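Local structure of X-ray repair cross complementing protein 1 variant (Homo sapiens, 6WH1) at residues Glu58-Leu61 with Ser66-Phe69; Phe46-Gln51 with Arg73-Cys78; Phe12-Phe17 with Asp54-Glu59. The protein probably serves as a scaffold in DNA single-strand break repair, assembling repair proteins and binding poly-ADP-ribose chains, with this chain being its C-terminal BRCT domain. All coordinates share one frame; numbering follows the deposited sequence.

Contact 1: residues Glu58-Leu61 with Ser66-Phe69; sequences EEAL and SLAF
Leu61 and Leu67 bring the two backbones closest, their CA atoms 6.3 Å apart where helix 55-63 faces the run into strand 68-70. This is the second half of a beta-alpha-beta unit of the BRCT fold: strand 46-48 leads into the helix, and the chain then returns to the parallel sheet as its edge strand. No hydrogen bond spans the two segments, and the contact is made by apolar side chains. Ala60 directs its methyl toward 66-69 and meets one branch of Leu67, CB to CD2 at 3.7 Å. That branch also lies near the carbonyl of the same alanine, so it rests against the helix backbone as well as the methyl. A first torsion of 152° at Leu67, with CG roughly opposite the backbone N, takes CD2 to the helix. Its other methyl, CD1, sits 4.3 Å above the Phe69 ring plane, displaced toward the rim. Met40 adds to the apolar surroundings of Ala60 and Leu67, while the Phe69 ring stacks on Phe57 and meets Trp53 edge-to-face. Leu61 comes to the same ring from the side. Its CD2 turns toward the backbone leading into the strand, 3.9 Å from Leu67 O, and its CG, near the ring plane, meets Phe69 CE1 at the edge, 3.8 Å away.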
loop_
_atom_site.group_PDB
_atom_site.type_symbol
_atom_site.label_atom_id
_atom_site.label_comp_id
_atom_site.label_asym_id
_atom_site.label_seq_id
_atom_site.Cartn_x
_atom_site.Cartn_y
_atom_site.Cartn_z
ATOM N N GLU A 58 -9.004 -23.490 0.971
ATOM C CA GLU A 58 -9.065 -24.607 0.035
ATOM C C GLU A 58 -10.015 -24.306 -1.118
ATOM O O GLU A 58 -9.748 -24.679 -2.272
ATOM C CB GLU A 58 -9.489 -25.874 0.780
ATOM C CG GLU A 58 -9.498 -27.124 -0.071
ATOM C CD GLU A 58 -9.725 -28.383 0.739
ATOM O OE1 GLU A 58 -9.646 -28.317 1.984
ATOM O OE2 GLU A 58 -9.979 -29.439 0.124
ATOM N N GLU A 59 -11.130 -23.629 -0.824
ATOM C CA GLU A 59 -12.067 -23.263 -1.882
ATOM C C GLU A 59 -11.423 -22.309 -2.884
ATOM O O GLU A 59 -11.637 -22.430 -4.095
ATOM C CB GLU A 59 -13.327 -22.640 -1.283
ATOM C CG GLU A 59 -14.317 -23.655 -0.737
ATOM C CD GLU A 59 -14.527 -24.833 -1.673
ATOM O OE1 GLU A 59 -14.247 -25.979 -1.257
ATOM O OE2 GLU A 59 -14.973 -24.612 -2.820
ATOM N N ALA A 60 -10.634 -21.346 -2.396
ATOM C CA ALA A 60 -9.919 -20.450 -3.300
ATOM C C ALA A 60 -8.831 -21.185 -4.074
ATOM O O ALA A 60 -8.543 -20.831 -5.225
ATOM C CB ALA A 60 -9.322 -19.284 -2.513
ATOM N N LEU A 61 -8.218 -22.202 -3.461
ATOM C CA LEU A 61 -7.213 -22.997 -4.163
ATOM C C LEU A 61 -7.824 -23.746 -5.339
ATOM O O LEU A 61 -7.264 -23.758 -6.442
ATOM C CB LEU A 61 -6.555 -23.981 -3.200
ATOM C CG LEU A 61 -5.217 -23.544 -2.621
ATOM C CD1 LEU A 61 -4.816 -24.463 -1.479
ATOM C CD2 LEU A 61 -4.161 -23.522 -3.711
ATOM N N SER A 66 -2.422 -21.709 -8.557
ATOM C CA SER A 66 -1.119 -21.116 -8.280
ATOM C C SER A 66 -1.135 -20.174 -7.084
ATOM O O SER A 66 -0.129 -19.512 -6.818
ATOM C CB SER A 66 -0.609 -20.371 -9.514
ATOM O OG SER A 66 -1.515 -19.355 -9.905
ATOM N N LEU A 67 -2.245 -20.108 -6.355
ATOM C CA LEU A 67 -2.372 -19.166 -5.253
ATOM C C LEU A 67 -1.523 -19.602 -4.066
ATOM O O LEU A 67 -1.392 -20.794 -3.778
ATOM C CB LEU A 67 -3.843 -19.043 -4.859
ATOM C CG LEU A 67 -4.275 -18.692 -3.443
ATOM C CD1 LEU A 67 -3.981 -17.235 -3.157
ATOM C CD2 LEU A 67 -5.759 -18.970 -3.326
ATOM N N ALA A 68 -0.931 -18.622 -3.381
ATOM C CA ALA A 68 -0.064 -18.865 -2.236
ATOM C C ALA A 68 -0.565 -18.075 -1.036
ATOM O O ALA A 68 -1.010 -16.930 -1.175
ATOM C CB ALA A 68 1.387 -18.477 -2.538
ATOM N N PHE A 69 -0.476 -18.693 0.141
ATOM C CA PHE A 69 -0.923 -18.105 1.397
ATOM C C PHE A 69 0.298 -17.822 2.259
ATOM O O PHE A 69 1.063 -18.740 2.578
ATOM C CB PHE A 69 -1.892 -19.037 2.117
ATOM C CG PHE A 69 -3.120 -19.359 1.317
ATOM C CD1 PHE A 69 -3.145 -20.454 0.471
ATOM C CD2 PHE A 69 -4.246 -18.558 1.403
ATOM C CE1 PHE A 69 -4.274 -20.749 -0.266
ATOM C CE2 PHE A 69 -5.375 -18.846 0.666
ATOM C CZ PHE A 69 -5.391 -19.944 -0.163
#

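Contact 2: residues Phe46-Gln51 with Arg73-Cys78; sequences FVITAQ and RWIYSC
Phe46 and Trp74 make the aromatic part of this contact, their side chains crossing at about a right angle. At the outer corner of the indole, Trp74 CH2 lies over one face of the phenyl ring, 3.7 Å above the Phe46 plane and displaced toward the rim, and CZ3 beside it meets Phe46 CD1. The ring planes are 48° apart, an oblique meeting. Trp74 extends its CG anti to the backbone N (chi1 177°), which sends the six-membered ring from the helix toward the sheet. An alanine at Phe46 is likely to open a gap beneath this corner of the indole, taking away the face under Trp74 CH2 and the contact with CZ3.

The aliphatic part belongs to Ile48, whose CD1 touches the indole edge at Trp74 CE3, 4.1 Å off, and meets Ile75 CD1 at 4.2 Å. In the BRCT fold, strand 46-48 is an inner strand of the parallel sheet, and helix 72-81 packs on one side of it; the axes of 46-48 and 73-78 approach to 10.6 Å, at 100°. Ile75 also reaches Leu25 and Tyr28 of helix 21-31.

The polar bonds nearby stay off the interface: the indole NE1 donates to Leu85 O. Within the helix, Arg73 O accepts two donors from opposite faces of its carbonyl plane, Ser77 N and Ser77 OG, the latter at 2.8 Å.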
loop_
_atom_site.group_PDB
_atom_site.type_symbol
_atom_site.label_atom_id
_atom_site.label_comp_id
_atom_site.label_asym_id
_atom_site.label_seq_id
_atom_site.Cartn_x
_atom_site.Cartn_y
_atom_site.Cartn_z
ATOM N N PHE A 46 -1.328 -13.756 -4.117
ATOM C CA PHE A 46 -0.808 -13.911 -2.762
ATOM C C PHE A 46 -1.841 -13.399 -1.775
ATOM O O PHE A 46 -2.160 -12.205 -1.768
ATOM C CB PHE A 46 0.515 -13.157 -2.582
ATOM C CG PHE A 46 1.604 -13.619 -3.498
ATOM C CD1 PHE A 46 2.372 -14.724 -3.178
ATOM C CD2 PHE A 46 1.858 -12.948 -4.685
ATOM C CE1 PHE A 46 3.376 -15.152 -4.024
ATOM C CE2 PHE A 46 2.861 -13.373 -5.539
ATOM C CZ PHE A 46 3.620 -14.477 -5.209
ATOM N N VAL A 47 -2.365 -14.293 -0.948
ATOM C CA VAL A 47 -3.206 -13.903 0.174
ATOM C C VAL A 47 -2.300 -13.730 1.385
ATOM O O VAL A 47 -1.566 -14.651 1.760
ATOM C CB VAL A 47 -4.303 -14.945 0.439
ATOM C CG1 VAL A 47 -5.018 -14.644 1.747
ATOM C CG2 VAL A 47 -5.299 -14.970 -0.708
ATOM N N ILE A 48 -2.328 -12.541 1.979
ATOM C CA ILE A 48 -1.577 -12.247 3.194
ATOM C C ILE A 48 -2.540 -12.304 4.372
ATOM O O ILE A 48 -3.534 -11.568 4.405
ATOM C CB ILE A 48 -0.890 -10.875 3.109
ATOM C CG1 ILE A 48 -0.340 -10.632 1.696
ATOM C CG2 ILE A 48 0.202 -10.762 4.162
ATOM C CD1 ILE A 48 0.812 -11.537 1.314
ATOM N N THR A 49 -2.257 -13.179 5.340
ATOM C CA THR A 49 -3.117 -13.337 6.507
ATOM C C THR A 49 -2.286 -13.531 7.763
ATOM O O THR A 49 -1.190 -14.097 7.728
ATOM C CB THR A 49 -4.060 -14.542 6.396
ATOM O OG1 THR A 49 -3.303 -15.718 6.081
ATOM C CG2 THR A 49 -5.070 -14.319 5.331
ATOM N N ALA A 50 -2.840 -13.066 8.882
ATOM C CA ALA A 50 -2.378 -13.473 10.198
ATOM C C ALA A 50 -3.239 -14.574 10.789
ATOM O O ALA A 50 -2.814 -15.234 11.742
ATOM C CB ALA A 50 -2.358 -12.277 11.157
ATOM N N GLN A 51 -4.429 -14.784 10.237
ATOM C CA GLN A 51 -5.345 -15.790 10.737
ATOM C C GLN A 51 -4.936 -17.173 10.250
ATOM O O GLN A 51 -4.039 -17.339 9.419
ATOM C CB GLN A 51 -6.774 -15.473 10.303
ATOM C CG GLN A 51 -7.235 -14.094 10.723
ATOM C CD GLN A 51 -8.644 -13.794 10.268
ATOM O OE1 GLN A 51 -9.132 -14.372 9.298
ATOM N NE2 GLN A 51 -9.307 -12.878 10.965
ATOM N N ARG A 73 5.029 -11.339 7.778
ATOM C CA ARG A 73 6.472 -11.250 7.962
ATOM C C ARG A 73 7.213 -11.382 6.639
ATOM O O ARG A 73 8.329 -10.868 6.506
ATOM C CB ARG A 73 6.960 -12.307 8.953
ATOM C CG ARG A 73 8.349 -11.996 9.494
ATOM C CD ARG A 73 8.934 -13.150 10.279
ATOM N NE ARG A 73 10.389 -13.204 10.159
ATOM C CZ ARG A 73 11.114 -14.291 10.398
ATOM N NH1 ARG A 73 10.517 -15.413 10.777
ATOM N NH2 ARG A 73 12.433 -14.257 10.262
ATOM N N TRP A 74 6.618 -12.056 5.653
ATOM C CA TRP A 74 7.211 -12.077 4.320
ATOM C C TRP A 74 7.392 -10.665 3.787
ATOM O O TRP A 74 8.478 -10.294 3.330
ATOM C CB TRP A 74 6.342 -12.891 3.363
ATOM C CG TRP A 74 6.847 -12.898 1.947
ATOM C CD1 TRP A 74 8.147 -13.009 1.543
ATOM C CD2 TRP A 74 6.064 -12.788 0.749
ATOM N NE1 TRP A 74 8.222 -12.979 0.170
ATOM C CE2 TRP A 74 6.957 -12.846 -0.342
ATOM C CE3 TRP A 74 4.697 -12.652 0.492
ATOM C CZ2 TRP A 74 6.526 -12.771 -1.668
ATOM C CZ3 TRP A 74 4.270 -12.576 -0.827
ATOM C CH2 TRP A 74 5.184 -12.635 -1.889
ATOM N N ILE A 75 6.325 -9.864 3.831
ATOM C CA ILE A 75 6.395 -8.484 3.365
ATOM C C ILE A 75 7.405 -7.695 4.188
ATOM O O ILE A 75 8.227 -6.939 3.642
ATOM C CB ILE A 75 4.995 -7.843 3.417
ATOM C CG1 ILE A 75 3.951 -8.771 2.787
ATOM C CG2 ILE A 75 5.000 -6.491 2.735
ATOM C CD1 ILE A 75 4.047 -8.876 1.285
ATOM N N TYR A 76 7.361 -7.857 5.516
ATOM C CA TYR A 76 8.274 -7.102 6.374
ATOM C C TYR A 76 9.728 -7.391 6.020
ATOM O O TYR A 76 10.532 -6.470 5.836
ATOM C CB TYR A 76 8.020 -7.422 7.846
ATOM C CG TYR A 76 6.622 -7.118 8.310
ATOM C CD1 TYR A 76 5.942 -6.004 7.838
ATOM C CD2 TYR A 76 5.979 -7.948 9.216
ATOM C CE1 TYR A 76 4.660 -5.727 8.256
ATOM C CE2 TYR A 76 4.698 -7.680 9.641
ATOM C CZ TYR A 76 4.043 -6.567 9.159
ATOM O OH TYR A 76 2.765 -6.294 9.577
ATOM N N SER A 77 10.087 -8.673 5.919
ATOM C CA SER A 77 11.473 -9.036 5.641
ATOM C C SER A 77 11.868 -8.713 4.212
ATOM O O SER A 77 13.044 -8.432 3.948
ATOM C CB SER A 77 11.704 -10.519 5.934
ATOM O OG SER A 77 11.028 -10.924 7.108
ATOM N N CYS A 78 10.917 -8.763 3.276
ATOM C CA CYS A 78 11.187 -8.265 1.935
ATOM C C CYS A 78 11.613 -6.809 1.991
ATOM O O CYS A 78 12.536 -6.392 1.283
ATOM C CB CYS A 78 9.953 -8.427 1.050
ATOM S SG CYS A 78 9.775 -10.031 0.239
#

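Contact 3: residues Phe12-Phe17 with Asp54-Glu59; sequences FLYGEF and DPSFEE
Tyr14, following Leu13 of strand 10-13, reaches to the start of helix 55-63, and its ring meets that of Phe57 with the planes 77° apart. The pair is oblique; Tyr14 CE2 lies near the Phe57 ring plane at its edge, 3.6 Å from Phe57 CE1. The tyrosine side chain is extended (chi1 171°, CG opposite the backbone N), carrying its hydroxyl past Phe57 to the helix cap. There Asp54 comes from the opposite direction, its carboxylate plane turned 41° from the tyrosine ring, and Tyr14 OH stands 3.4 Å from Asp54 OD2.

The other carboxylate oxygen serves the helix. Asp54 is the N-cap, and its OD1 accepts from Ser56 N at 2.8 Å, met from above the carboxylate plane. Phe57 also meets Trp53, which places this pair in the apolar packing between helix 55-63 and the sheet of the BRCT fold. The cap leaves the aspartate's two oxygens with different neighbours: OD1 faces the first turn, where the helix dipole would probably favour its negative charge, and OD2 faces the tyrosine hydroxyl.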
loop_
_atom_site.group_PDB
_atom_site.type_symbol
_atom_site.label_atom_id
_atom_site.label_comp_id
_atom_site.label_asym_id
_atom_site.label_seq_id
_atom_site.Cartn_x
_atom_site.Cartn_y
_atom_site.Cartn_z
ATOM N N PHE A 12 -3.949 -9.830 -1.778
ATOM C CA PHE A 12 -5.174 -9.574 -1.035
ATOM C C PHE A 12 -4.897 -9.794 0.440
ATOM O O PHE A 12 -4.390 -10.851 0.829
ATOM C CB PHE A 12 -6.332 -10.471 -1.482
ATOM C CG PHE A 12 -7.605 -10.239 -0.704
ATOM C CD1 PHE A 12 -8.314 -9.052 -0.844
ATOM C CD2 PHE A 12 -8.080 -11.199 0.180
ATOM C CE1 PHE A 12 -9.487 -8.834 -0.127
ATOM C CE2 PHE A 12 -9.253 -10.986 0.902
ATOM C CZ PHE A 12 -9.955 -9.801 0.750
ATOM N N LEU A 13 -5.223 -8.794 1.251
ATOM C CA LEU A 13 -5.054 -8.871 2.698
ATOM C C LEU A 13 -6.359 -9.385 3.299
ATOM O O LEU A 13 -7.381 -8.692 3.265
ATOM C CB LEU A 13 -4.668 -7.506 3.261
ATOM C CG LEU A 13 -3.587 -6.759 2.470
ATOM C CD1 LEU A 13 -3.249 -5.426 3.114
ATOM C CD2 LEU A 13 -2.331 -7.608 2.313
ATOM N N TYR A 14 -6.328 -10.601 3.835
ATOM C CA TYR A 14 -7.522 -11.272 4.333
ATOM C C TYR A 14 -7.495 -11.315 5.853
ATOM O O TYR A 14 -6.485 -11.703 6.452
ATOM C CB TYR A 14 -7.631 -12.686 3.757
ATOM C CG TYR A 14 -8.720 -13.539 4.379
ATOM C CD1 TYR A 14 -10.048 -13.366 4.023
ATOM C CD2 TYR A 14 -8.416 -14.525 5.312
ATOM C CE1 TYR A 14 -11.046 -14.144 4.582
ATOM C CE2 TYR A 14 -9.406 -15.309 5.877
ATOM C CZ TYR A 14 -10.719 -15.114 5.508
ATOM O OH TYR A 14 -11.710 -15.891 6.063
ATOM N N GLY A 15 -8.603 -10.920 6.469
ATOM C CA GLY A 15 -8.732 -10.985 7.908
ATOM C C GLY A 15 -8.262 -9.723 8.600
ATOM O O GLY A 15 -7.985 -8.686 7.988
ATOM N N GLU A 16 -8.169 -9.831 9.922
ATOM C CA GLU A 16 -7.772 -8.723 10.776
ATOM C C GLU A 16 -6.299 -8.837 11.142
ATOM O O GLU A 16 -5.803 -9.924 11.455
ATOM C CB GLU A 16 -8.623 -8.683 12.047
ATOM N N PHE A 17 -5.606 -7.704 11.104
ATOM C CA PHE A 17 -4.200 -7.587 11.435
ATOM C C PHE A 17 -4.022 -6.718 12.680
ATOM O O PHE A 17 -4.811 -5.798 12.918
ATOM C CB PHE A 17 -3.412 -6.983 10.265
ATOM C CG PHE A 17 -3.538 -7.763 8.982
ATOM C CD1 PHE A 17 -4.617 -7.564 8.135
ATOM C CD2 PHE A 17 -2.573 -8.695 8.624
ATOM C CE1 PHE A 17 -4.733 -8.283 6.952
ATOM C CE2 PHE A 17 -2.684 -9.414 7.442
ATOM C CZ PHE A 17 -3.764 -9.209 6.606
ATOM N N ASP A 54 -8.547 -21.866 7.018
ATOM C CA ASP A 54 -9.945 -22.257 7.102
ATOM C C ASP A 54 -10.388 -22.735 5.730
ATOM O O ASP A 54 -9.707 -22.475 4.729
ATOM C CB ASP A 54 -10.824 -21.099 7.611
ATOM C CG ASP A 54 -11.047 -20.016 6.571
ATOM O OD1 ASP A 54 -11.880 -20.221 5.665
ATOM O OD2 ASP A 54 -10.408 -18.948 6.675
ATOM N N PRO A 55 -11.523 -23.472 5.642
ATOM C CA PRO A 55 -11.913 -24.098 4.365
ATOM C C PRO A 55 -12.023 -23.158 3.169
ATOM O O PRO A 55 -11.946 -23.609 2.018
ATOM C CB PRO A 55 -13.275 -24.720 4.695
ATOM C CG PRO A 55 -13.169 -25.064 6.130
ATOM C CD PRO A 55 -12.361 -23.958 6.756
ATOM N N SER A 56 -12.212 -21.860 3.413
ATOM C CA SER A 56 -12.259 -20.924 2.294
ATOM C C SER A 56 -10.914 -20.841 1.583
ATOM O O SER A 56 -10.870 -20.558 0.380
ATOM C CB SER A 56 -12.709 -19.542 2.772
ATOM O OG SER A 56 -11.730 -18.932 3.594
ATOM N N PHE A 57 -9.815 -21.101 2.297
ATOM C CA PHE A 57 -8.510 -21.202 1.647
ATOM C C PHE A 57 -8.519 -22.306 0.594
ATOM O O PHE A 57 -8.102 -22.100 -0.552
ATOM C CB PHE A 57 -7.414 -21.479 2.685
ATOM C CG PHE A 57 -7.070 -20.302 3.575
ATOM C CD1 PHE A 57 -8.043 -19.427 4.031
ATOM C CD2 PHE A 57 -5.762 -20.103 3.988
ATOM C CE1 PHE A 57 -7.711 -18.366 4.856
ATOM C CE2 PHE A 57 -5.428 -19.045 4.812
ATOM C CZ PHE A 57 -6.402 -18.176 5.246
ATOM N N GLU A 58 -9.004 -23.490 0.971
ATOM C CA GLU A 58 -9.065 -24.607 0.035
ATOM C C GLU A 58 -10.015 -24.306 -1.118
ATOM O O GLU A 58 -9.748 -24.679 -2.272
ATOM C CB GLU A 58 -9.489 -25.874 0.780
ATOM C CG GLU A 58 -9.498 -27.124 -0.071
ATOM C CD GLU A 58 -9.725 -28.383 0.739
ATOM O OE1 GLU A 58 -9.646 -28.317 1.984
ATOM O OE2 GLU A 58 -9.979 -29.439 0.124
ATOM N N GLU A 59 -11.130 -23.629 -0.824
ATOM C CA GLU A 59 -12.067 -23.263 -1.882
ATOM C C GLU A 59 -11.423 -22.309 -2.884
ATOM O O GLU A 59 -11.637 -22.430 -4.095
ATOM C CB GLU A 59 -13.327 -22.640 -1.283
ATOM C CG GLU A 59 -14.317 -23.655 -0.737
ATOM C CD GLU A 59 -14.527 -24.833 -1.673
ATOM O OE1 GLU A 59 -14.247 -25.979 -1.257
ATOM O OE2 GLU A 59 -14.973 -24.612 -2.820
#

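Contact 2 is the buried one, its centre about 5 Å from that of the chain, whereas contacts 1 and 3 lie farther out and are partly buried. Those two share helix 55-63: contact 1 packs its later half on 66-69, the run into strand 68-70, and contact 3 joins its first turn to the 12-17 segment. Phe69 CD2 and Phe57 CD2, 3.4 Å apart, link them. Between the two strands runs strand 46-48, whose Val47 packs against Leu67 and Phe69 while Ile48 N probably bonds to Phe12 O. Contacts 1 and 2 are apolar, contact 1 mostly aliphatic against one ring, contact 2 with an indole and a phenyl; contact 3 adds a carboxylate and hydroxyls to an aromatic pair.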